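Local coordinates for probable N-acetyl-gamma-glutamyl-phosphate reductase, chloroplastic (Arabidopsis thaliana, PDB 1XYG), which probably catalyses the NADPH-dependent reductive step of arginine biosynthesis that interconverts N-acetylglutamyl phosphate and N-acetylglutamate semialdehyde, probably in the chloroplast, at residues A[45-50]-A[70-75]; A[113-118]-A[135-140]; A[302-307]-A[328-333]. All coordinates share one frame; numbering follows the deposited sequence.

Contact 1 of 3, residues A[45-50]-A[70-75]; sequences TLMTAD and PTLVSV
T48 and V73 form a single parallel beta bridge, by which the loop of residues 70-75 lies along the end of strand 42-47, the edge strand of this chain's Rossmann sheet. V73 is held at both ends: its N donates to M47 O at 3.1 Å, and its O accepts from A49 N at 3.0 Å. Both bonds are nearly straight.

The tight part lies on the side of M47, A49 and L72. One methyl of L72, CD2, rests against M47 CB at 3.7 Å, while the other, CD1, meets A49 CB at 3.9 Å, so the leucine fork reaches two alternate residues of segment 45-50. M47 folds back at its thioether (chi3 -62°), which brings CE to 3.7 Å from P70 CD and close to P70 O, the two side chains crossing at about a right angle. L72 also touches A24, and the backbone of T48 bonds to L21 and A24, tying the bridge to the first strand and the glycine-rich turn after it.

The looser side is wet and more widely spaced. L46 CD1 and V73 CG2 only just meet, at 4.2 Å, and T71 turns outward. To either side of the bridge a water takes the place of a direct bond: one links M47 N to T71 O, the other A49 O to V75 N, the first accepting from M47 N at 2.8 Å, the second from V75 N at 2.9 Å.

Two direct bonds and two water-mediated links thus satisfy main-chain groups of two chain segments that pair at one bridge and then diverge, and apolar side chains pack on the M47-A49-L72 face. T48 OG1, buried without a polar partner, probably carries a small energetic cost.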
loop_
_atom_site.group_PDB
_atom_site.type_symbol
_atom_site.label_atom_id
_atom_site.label_comp_id
_atom_site.label_asym_id
_atom_site.label_seq_id
_atom_site.Cartn_x
_atom_site.Cartn_y
_atom_site.Cartn_z
ATOM N N THR A 45 -28.414 2.167 -20.875
ATOM C CA THR A 45 -29.813 1.779 -20.720
ATOM C C THR A 45 -29.982 0.269 -20.567
ATOM O O THR A 45 -31.060 -0.213 -20.226
ATOM C CB THR A 45 -30.675 2.247 -21.924
ATOM O OG1 THR A 45 -30.120 1.732 -23.142
ATOM C CG2 THR A 45 -30.738 3.767 -21.983
ATOM N N LEU A 46 -28.912 -0.477 -20.810
ATOM C CA LEU A 46 -28.962 -1.931 -20.705
ATOM C C LEU A 46 -27.639 -2.511 -20.177
ATOM O O LEU A 46 -26.570 -2.193 -20.693
ATOM C CB LEU A 46 -29.279 -2.527 -22.073
ATOM C CG LEU A 46 -29.321 -4.051 -22.107
ATOM C CD1 LEU A 46 -30.288 -4.558 -21.045
ATOM C CD2 LEU A 46 -29.736 -4.514 -23.488
ATOM N N MET A 47 -27.709 -3.371 -19.159
ATOM C CA MET A 47 -26.500 -3.963 -18.573
ATOM C C MET A 47 -26.598 -5.467 -18.273
ATOM O O MET A 47 -27.575 -5.931 -17.671
ATOM C CB MET A 47 -26.123 -3.239 -17.273
ATOM C CG MET A 47 -25.783 -1.767 -17.413
ATOM S SD MET A 47 -25.044 -1.077 -15.900
ATOM C CE MET A 47 -26.352 -1.292 -14.684
ATOM N N THR A 48 -25.557 -6.204 -18.663
ATOM C CA THR A 48 -25.466 -7.658 -18.474
ATOM C C THR A 48 -24.466 -8.122 -17.395
ATOM O O THR A 48 -23.375 -7.564 -17.258
ATOM C CB THR A 48 -25.042 -8.362 -19.780
ATOM O OG1 THR A 48 -26.027 -8.159 -20.796
ATOM C CG2 THR A 48 -24.891 -9.817 -19.550
ATOM N N ALA A 49 -24.850 -9.161 -16.652
ATOM C CA ALA A 49 -24.013 -9.759 -15.610
ATOM C C ALA A 49 -24.285 -11.261 -15.590
ATOM O O ALA A 49 -25.350 -11.719 -16.006
ATOM C CB ALA A 49 -24.325 -9.155 -14.251
ATOM N N ASP A 50 -23.325 -12.034 -15.100
ATOM C CA ASP A 50 -23.485 -13.477 -15.062
ATOM C C ASP A 50 -24.107 -13.977 -13.752
ATOM O O ASP A 50 -25.330 -14.121 -13.650
ATOM C CB ASP A 50 -22.130 -14.146 -15.305
ATOM C CG ASP A 50 -22.253 -15.629 -15.569
ATOM O OD1 ASP A 50 -23.136 -16.020 -16.366
ATOM O OD2 ASP A 50 -21.460 -16.398 -14.988
ATOM N N PRO A 70 -29.817 0.689 -14.635
ATOM C CA PRO A 70 -30.774 -0.403 -14.835
ATOM C C PRO A 70 -30.419 -1.590 -13.974
ATOM O O PRO A 70 -29.320 -1.657 -13.433
ATOM C CB PRO A 70 -30.632 -0.733 -16.321
ATOM C CG PRO A 70 -30.009 0.505 -16.895
ATOM C CD PRO A 70 -29.041 0.910 -15.859
ATOM N N THR A 71 -31.361 -2.517 -13.842
ATOM C CA THR A 71 -31.162 -3.722 -13.052
ATOM C C THR A 71 -30.383 -4.648 -13.980
ATOM O O THR A 71 -30.643 -4.673 -15.178
ATOM C CB THR A 71 -32.530 -4.355 -12.679
ATOM O OG1 THR A 71 -33.301 -3.406 -11.936
ATOM C CG2 THR A 71 -32.334 -5.606 -11.847
ATOM N N LEU A 72 -29.415 -5.388 -13.453
ATOM C CA LEU A 72 -28.635 -6.305 -14.288
ATOM C C LEU A 72 -29.456 -7.499 -14.751
ATOM O O LEU A 72 -30.222 -8.075 -13.981
ATOM C CB LEU A 72 -27.418 -6.811 -13.515
ATOM C CG LEU A 72 -26.407 -5.739 -13.116
ATOM C CD1 LEU A 72 -25.548 -6.254 -11.979
ATOM C CD2 LEU A 72 -25.563 -5.356 -14.321
ATOM N N VAL A 73 -29.294 -7.864 -16.018
ATOM C CA VAL A 73 -30.007 -9.009 -16.563
ATOM C C VAL A 73 -28.993 -9.988 -17.128
ATOM O O VAL A 73 -27.792 -9.704 -17.177
ATOM C CB VAL A 73 -30.973 -8.607 -17.702
ATOM C CG1 VAL A 73 -31.888 -7.486 -17.232
ATOM C CG2 VAL A 73 -30.192 -8.201 -18.948
ATOM N N SER A 74 -29.489 -11.141 -17.556
ATOM C CA SER A 74 -28.654 -12.175 -18.134
ATOM C C SER A 74 -28.527 -11.920 -19.631
ATOM O O SER A 74 -29.464 -11.416 -20.253
ATOM C CB SER A 74 -29.295 -13.541 -17.894
ATOM O OG SER A 74 -28.614 -14.557 -18.602
ATOM N N VAL A 75 -27.372 -12.252 -20.207
ATOM C CA VAL A 75 -27.163 -12.081 -21.643
ATOM C C VAL A 75 -28.314 -12.727 -22.407
ATOM O O VAL A 75 -28.785 -12.195 -23.408
ATOM C CB VAL A 75 -25.881 -12.778 -22.147
ATOM C CG1 VAL A 75 -25.736 -12.561 -23.641
ATOM C CG2 VAL A 75 -24.676 -12.249 -21.427
HETATM O O HOH W 1 -30.191 -3.943 -18.065
HETATM O O HOH W 2 -25.325 -13.268 -18.473
#

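Contact 2 of 3, residues A[113-118]-A[135-140]; sequences ADFRLR and ELQKEV
Q137 brings its amide obliquely past the F115 ring and grips that residue's backbone: Q137 NE2 donates to F115 O at 2.9 Å, almost straight at 170°. The acceptor lies in the plane of the amide, but the donor stands well above the carbonyl plane of F115, not on a lone pair. The glutamine gets there by extending from its helix end with CG anti to the backbone N and then bending at chi2 (66°), which swings the amide over the 113-118 loop.

The ring of F115 and this amide run past each other in opposite directions, their planes 44° apart, with Q137 OE1 3.3 Å from F115 CD1. V140 and L136 add apolar contacts to the same ring. V140 crosses it at about a right angle, CG2 against F115 CD1 at 3.7 Å, while its other branch, CG1, nears F115 O. L136 brings CD2 to F115 CZ, at the far end of the ring, at 4.0 Å. The ring also packs on A159 of strand 157-159 and I99 of helix 95-100, so F115 is buried inside the NAD-binding Rossmann domain.

Q137 OE1 accepts from H131 NE2, and a water sits 2.8 Å from Q137 OE1 and 2.6 Å from L117 O, although it has more acceptors around it than protons to give. A leucine in place of Q137 would probably leave F115 O without its donor and H131 without its acceptor, and the shared water would lose a partner.

On the other flank, R116 and R118 pair with E227 and D234 of helix 224-236. One neutral amide, donating at one end and accepting at the other, thus joins the turn at residues 137-140 to a loop whose two arginines pair with carboxylates of that helix.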
loop_
_atom_site.group_PDB
_atom_site.type_symbol
_atom_site.label_atom_id
_atom_site.label_comp_id
_atom_site.label_asym_id
_atom_site.label_seq_id
_atom_site.Cartn_x
_atom_site.Cartn_y
_atom_site.Cartn_z
ATOM N N ALA A 113 -10.214 -9.888 -26.031
ATOM C CA ALA A 113 -9.131 -10.081 -26.983
ATOM C C ALA A 113 -9.529 -10.953 -28.174
ATOM O O ALA A 113 -8.773 -11.077 -29.140
ATOM C CB ALA A 113 -7.945 -10.698 -26.270
ATOM N N ASP A 114 -10.721 -11.539 -28.111
ATOM C CA ASP A 114 -11.207 -12.451 -29.147
ATOM C C ASP A 114 -11.236 -11.983 -30.601
ATOM O O ASP A 114 -11.315 -12.815 -31.505
ATOM C CB ASP A 114 -12.609 -12.963 -28.790
ATOM C CG ASP A 114 -12.596 -14.164 -27.877
ATOM O OD1 ASP A 114 -11.506 -14.691 -27.570
ATOM O OD2 ASP A 114 -13.700 -14.587 -27.470
ATOM N N PHE A 115 -11.200 -10.677 -30.847
ATOM C CA PHE A 115 -11.234 -10.187 -32.229
ATOM C C PHE A 115 -10.012 -9.350 -32.604
ATOM O O PHE A 115 -9.989 -8.718 -33.659
ATOM C CB PHE A 115 -12.502 -9.355 -32.470
ATOM C CG PHE A 115 -13.746 -10.175 -32.681
ATOM C CD1 PHE A 115 -13.950 -10.853 -33.877
ATOM C CD2 PHE A 115 -14.715 -10.262 -31.684
ATOM C CE1 PHE A 115 -15.098 -11.607 -34.083
ATOM C CE2 PHE A 115 -15.868 -11.014 -31.875
ATOM C CZ PHE A 115 -16.062 -11.689 -33.079
ATOM N N ARG A 116 -8.998 -9.350 -31.746
ATOM C CA ARG A 116 -7.793 -8.564 -31.996
ATOM C C ARG A 116 -6.865 -9.181 -33.044
ATOM O O ARG A 116 -6.312 -8.472 -33.883
ATOM C CB ARG A 116 -7.014 -8.354 -30.690
ATOM C CG ARG A 116 -7.777 -7.595 -29.590
ATOM C CD ARG A 116 -6.912 -7.414 -28.329
ATOM N NE ARG A 116 -7.704 -6.959 -27.188
ATOM C CZ ARG A 116 -7.369 -7.164 -25.919
ATOM N NH1 ARG A 116 -6.247 -7.815 -25.623
ATOM N NH2 ARG A 116 -8.170 -6.754 -24.947
ATOM N N LEU A 117 -6.693 -10.495 -33.002
ATOM C CA LEU A 117 -5.805 -11.161 -33.948
ATOM C C LEU A 117 -6.501 -11.459 -35.281
ATOM O O LEU A 117 -7.577 -12.052 -35.302
ATOM C CB LEU A 117 -5.277 -12.462 -33.335
ATOM C CG LEU A 117 -4.463 -12.322 -32.039
ATOM C CD1 LEU A 117 -4.249 -13.701 -31.456
ATOM C CD2 LEU A 117 -3.121 -11.657 -32.294
ATOM N N ARG A 118 -5.903 -11.044 -36.396
ATOM C CA ARG A 118 -6.519 -11.304 -37.700
ATOM C C ARG A 118 -6.221 -12.717 -38.195
ATOM O O ARG A 118 -7.013 -13.308 -38.922
ATOM C CB ARG A 118 -6.033 -10.297 -38.738
ATOM C CG ARG A 118 -6.112 -8.834 -38.334
ATOM C CD ARG A 118 -5.342 -7.987 -39.330
ATOM N NE ARG A 118 -4.021 -8.567 -39.522
ATOM C CZ ARG A 118 -3.070 -8.077 -40.309
ATOM N NH1 ARG A 118 -3.267 -6.970 -41.012
ATOM N NH2 ARG A 118 -1.906 -8.704 -40.387
ATOM N N GLU A 135 -15.470 -15.330 -40.371
ATOM C CA GLU A 135 -15.884 -14.340 -41.367
ATOM C C GLU A 135 -15.966 -12.931 -40.797
ATOM O O GLU A 135 -15.411 -11.987 -41.360
ATOM C CB GLU A 135 -17.255 -14.686 -41.970
ATOM C CG GLU A 135 -17.292 -15.690 -43.120
ATOM C CD GLU A 135 -15.998 -15.782 -43.895
ATOM O OE1 GLU A 135 -15.485 -14.738 -44.331
ATOM O OE2 GLU A 135 -15.501 -16.911 -44.074
ATOM N N LEU A 136 -16.692 -12.790 -39.695
ATOM C CA LEU A 136 -16.859 -11.493 -39.049
ATOM C C LEU A 136 -15.501 -10.869 -38.757
ATOM O O LEU A 136 -15.327 -9.654 -38.855
ATOM C CB LEU A 136 -17.643 -11.653 -37.742
ATOM C CG LEU A 136 -18.010 -10.357 -37.007
ATOM C CD1 LEU A 136 -18.760 -9.451 -37.959
ATOM C CD2 LEU A 136 -18.869 -10.662 -35.789
ATOM N N GLN A 137 -14.535 -11.718 -38.422
ATOM C CA GLN A 137 -13.191 -11.263 -38.096
ATOM C C GLN A 137 -12.549 -10.350 -39.128
ATOM O O GLN A 137 -11.810 -9.433 -38.771
ATOM C CB GLN A 137 -12.257 -12.449 -37.870
ATOM C CG GLN A 137 -10.837 -11.996 -37.565
ATOM C CD GLN A 137 -10.756 -11.268 -36.243
ATOM O OE1 GLN A 137 -11.063 -11.838 -35.200
ATOM N NE2 GLN A 137 -10.349 -10.006 -36.278
ATOM N N LYS A 138 -12.824 -10.585 -40.406
ATOM C CA LYS A 138 -12.209 -9.756 -41.429
ATOM C C LYS A 138 -12.735 -8.342 -41.577
ATOM O O LYS A 138 -12.156 -7.541 -42.312
ATOM C CB LYS A 138 -12.212 -10.439 -42.798
ATOM C CG LYS A 138 -13.231 -11.499 -43.090
ATOM C CD LYS A 138 -12.641 -12.309 -44.241
ATOM C CE LYS A 138 -13.617 -13.172 -44.994
ATOM N NZ LYS A 138 -12.852 -14.156 -45.808
ATOM N N GLU A 139 -13.815 -8.014 -40.881
ATOM C CA GLU A 139 -14.336 -6.659 -40.971
ATOM C C GLU A 139 -14.023 -5.888 -39.686
ATOM O O GLU A 139 -14.395 -4.725 -39.536
ATOM C CB GLU A 139 -15.839 -6.675 -41.237
ATOM C CG GLU A 139 -16.700 -7.091 -40.077
ATOM C CD GLU A 139 -18.165 -6.864 -40.377
ATOM O OE1 GLU A 139 -18.747 -7.648 -41.163
ATOM O OE2 GLU A 139 -18.726 -5.886 -39.836
ATOM N N VAL A 140 -13.311 -6.544 -38.774
ATOM C CA VAL A 140 -12.934 -5.942 -37.501
ATOM C C VAL A 140 -11.739 -5.003 -37.626
ATOM O O VAL A 140 -10.774 -5.303 -38.326
ATOM C CB VAL A 140 -12.569 -7.022 -36.457
ATOM C CG1 VAL A 140 -12.138 -6.359 -35.150
ATOM C CG2 VAL A 140 -13.754 -7.950 -36.230
HETATM O O HOH W 3 -9.177 -12.989 -33.457
#

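Contact 3 of 3, residues A[302-307]-A[328-333]; sequences GSNYCH and LVKGAS
N304 and K330 bring their CA atoms to 4.5 Å where the loop entering strand 306-312 passes the first turn of helix 329-343, a turn that closes with A332 N to V329 O at 2.9 Å and a weak, wider pi-type bond from S333 N to L328 O. The strand belongs to the mixed sheet of the dimerisation domain in this semialdehyde dehydrogenase fold; the helix follows the sheet strand 318-325 and returns to touch helix 27-37 of the Rossmann domain through V329 and S333.

No hydrogen bond crosses the contact, which rests on close packing. V329 straddles the carbonyl of S303, CB 3.0 Å from S303 O and both methyls beside it: CG1, anti to the backbone N (chi1 -164°), lies at 3.3 Å from S303 O and CG2 at 3.4 Å. K330 passes its aliphatic stem obliquely across N304, with CB 3.4 Å from N304 O, and bends at chi2 (57°) to carry CD past the same oxygen. Its ammonium leaves the contact for a salt bridge with E146 and hydrogen bonds to Q335 and to Q338 OE1, which also accepts from N304 ND2, so one glutamine of the helix steadies both side chains. The K330 side chain lies about 8 Å from that of C163, the active-site cysteine inferred by similarity, which places this junction near the probable catalytic centre, while Y305 turns away from the helix and packs on A66 of the second subunit. The amide oxygen N304 OD1 ends 3.1 Å from K330 CA.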
loop_
_atom_site.group_PDB
_atom_site.type_symbol
_atom_site.label_atom_id
_atom_site.label_comp_id
_atom_site.label_asym_id
_atom_site.label_seq_id
_atom_site.Cartn_x
_atom_site.Cartn_y
_atom_site.Cartn_z
ATOM N N GLY A 302 -6.050 7.422 -13.258
ATOM C CA GLY A 302 -7.430 7.869 -13.323
ATOM C C GLY A 302 -7.772 8.729 -14.525
ATOM O O GLY A 302 -8.801 9.401 -14.549
ATOM N N SER A 303 -6.914 8.713 -15.535
ATOM C CA SER A 303 -7.157 9.504 -16.728
ATOM C C SER A 303 -6.922 8.646 -17.960
ATOM O O SER A 303 -6.477 7.504 -17.868
ATOM C CB SER A 303 -6.223 10.714 -16.764
ATOM O OG SER A 303 -4.895 10.311 -17.047
ATOM N N ASN A 304 -7.210 9.214 -19.122
ATOM C CA ASN A 304 -7.039 8.500 -20.369
ATOM C C ASN A 304 -5.725 8.868 -21.058
ATOM O O ASN A 304 -5.530 8.572 -22.237
ATOM C CB ASN A 304 -8.217 8.806 -21.297
ATOM C CG ASN A 304 -8.329 7.811 -22.432
ATOM O OD1 ASN A 304 -8.333 6.601 -22.200
ATOM N ND2 ASN A 304 -8.419 8.310 -23.665
ATOM N N TYR A 305 -4.818 9.493 -20.318
ATOM C CA TYR A 305 -3.543 9.917 -20.883
ATOM C C TYR A 305 -2.416 8.900 -20.865
ATOM O O TYR A 305 -2.362 8.005 -20.020
ATOM C CB TYR A 305 -3.052 11.183 -20.179
ATOM C CG TYR A 305 -3.963 12.361 -20.375
ATOM C CD1 TYR A 305 -3.964 13.074 -21.574
ATOM C CD2 TYR A 305 -4.844 12.745 -19.373
ATOM C CE1 TYR A 305 -4.830 14.146 -21.768
ATOM C CE2 TYR A 305 -5.709 13.806 -19.549
ATOM C CZ TYR A 305 -5.704 14.504 -20.746
ATOM O OH TYR A 305 -6.588 15.544 -20.914
ATOM N N CYS A 306 -1.510 9.076 -21.816
ATOM C CA CYS A 306 -0.332 8.240 -21.956
ATOM C C CYS A 306 0.856 9.188 -22.048
ATOM O O CYS A 306 0.870 10.089 -22.882
ATOM C CB CYS A 306 -0.412 7.394 -23.234
ATOM S SG CYS A 306 1.150 6.610 -23.718
ATOM N N HIS A 307 1.833 9.006 -21.172
ATOM C CA HIS A 307 3.026 9.835 -21.200
ATOM C C HIS A 307 4.169 8.920 -21.607
ATOM O O HIS A 307 4.270 7.795 -21.112
ATOM C CB HIS A 307 3.336 10.429 -19.818
ATOM C CG HIS A 307 2.351 11.460 -19.352
ATOM N ND1 HIS A 307 2.416 12.034 -18.100
ATOM C CD2 HIS A 307 1.273 12.012 -19.962
ATOM C CE1 HIS A 307 1.421 12.892 -17.958
ATOM N NE2 HIS A 307 0.714 12.897 -19.073
ATOM N N LEU A 328 -6.625 0.647 -16.660
ATOM C CA LEU A 328 -8.078 0.545 -16.757
ATOM C C LEU A 328 -8.723 1.579 -17.685
ATOM O O LEU A 328 -9.840 1.371 -18.168
ATOM C CB LEU A 328 -8.713 0.665 -15.363
ATOM C CG LEU A 328 -8.476 -0.501 -14.396
ATOM C CD1 LEU A 328 -9.104 -0.216 -13.034
ATOM C CD2 LEU A 328 -9.066 -1.763 -15.009
ATOM N N VAL A 329 -8.035 2.689 -17.940
ATOM C CA VAL A 329 -8.606 3.736 -18.781
ATOM C C VAL A 329 -8.069 3.680 -20.207
ATOM O O VAL A 329 -8.682 3.056 -21.071
ATOM C CB VAL A 329 -8.365 5.141 -18.161
ATOM C CG1 VAL A 329 -9.295 6.175 -18.806
ATOM C CG2 VAL A 329 -8.640 5.100 -16.672
ATOM N N LYS A 330 -6.932 4.315 -20.467
ATOM C CA LYS A 330 -6.387 4.265 -21.822
ATOM C C LYS A 330 -6.014 2.822 -22.167
ATOM O O LYS A 330 -5.915 2.460 -23.337
ATOM C CB LYS A 330 -5.167 5.182 -21.956
ATOM C CG LYS A 330 -4.534 5.180 -23.344
ATOM C CD LYS A 330 -5.529 5.561 -24.443
ATOM C CE LYS A 330 -4.847 5.636 -25.813
ATOM N NZ LYS A 330 -5.789 5.950 -26.941
ATOM N N GLY A 331 -5.827 2.004 -21.134
ATOM C CA GLY A 331 -5.480 0.613 -21.341
ATOM C C GLY A 331 -6.710 -0.257 -21.564
ATOM O O GLY A 331 -6.586 -1.431 -21.913
ATOM N N ALA A 332 -7.897 0.317 -21.371
ATOM C CA ALA A 332 -9.124 -0.440 -21.562
ATOM C C ALA A 332 -10.374 0.380 -21.884
ATOM O O ALA A 332 -10.580 0.797 -23.021
ATOM C CB ALA A 332 -9.385 -1.320 -20.337
ATOM N N SER A 333 -11.204 0.604 -20.870
ATOM C CA SER A 333 -12.461 1.310 -21.038
ATOM C C SER A 333 -12.370 2.731 -21.578
ATOM O O SER A 333 -13.275 3.185 -22.286
ATOM C CB SER A 333 -13.228 1.283 -19.719
ATOM O OG SER A 333 -13.496 -0.056 -19.336
#

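In the fold
Contacts 1 and 2 both belong to the Rossmann domain, yet their centres stand 25 Å apart. Contact 1 lies at the sheet edge, its centre about 23 Å from the centre of the chain, and works by main-chain pairing eked out with water. Contact 2, also partly buried, fastens a loop after strand 107-110 to the short helix 134-137 through a side-chain amide around one aromatic ring. Contact 3 is fully buried, its centre about 8 Å from the centre of the chain, and joins the entry to a strand of the mixed sheet to the start of helix 329-343; no hydrogen bond crosses it and carbonyls meet carbon instead. Nearest atoms of contacts 2 and 3 come within about 6 Å, without touching.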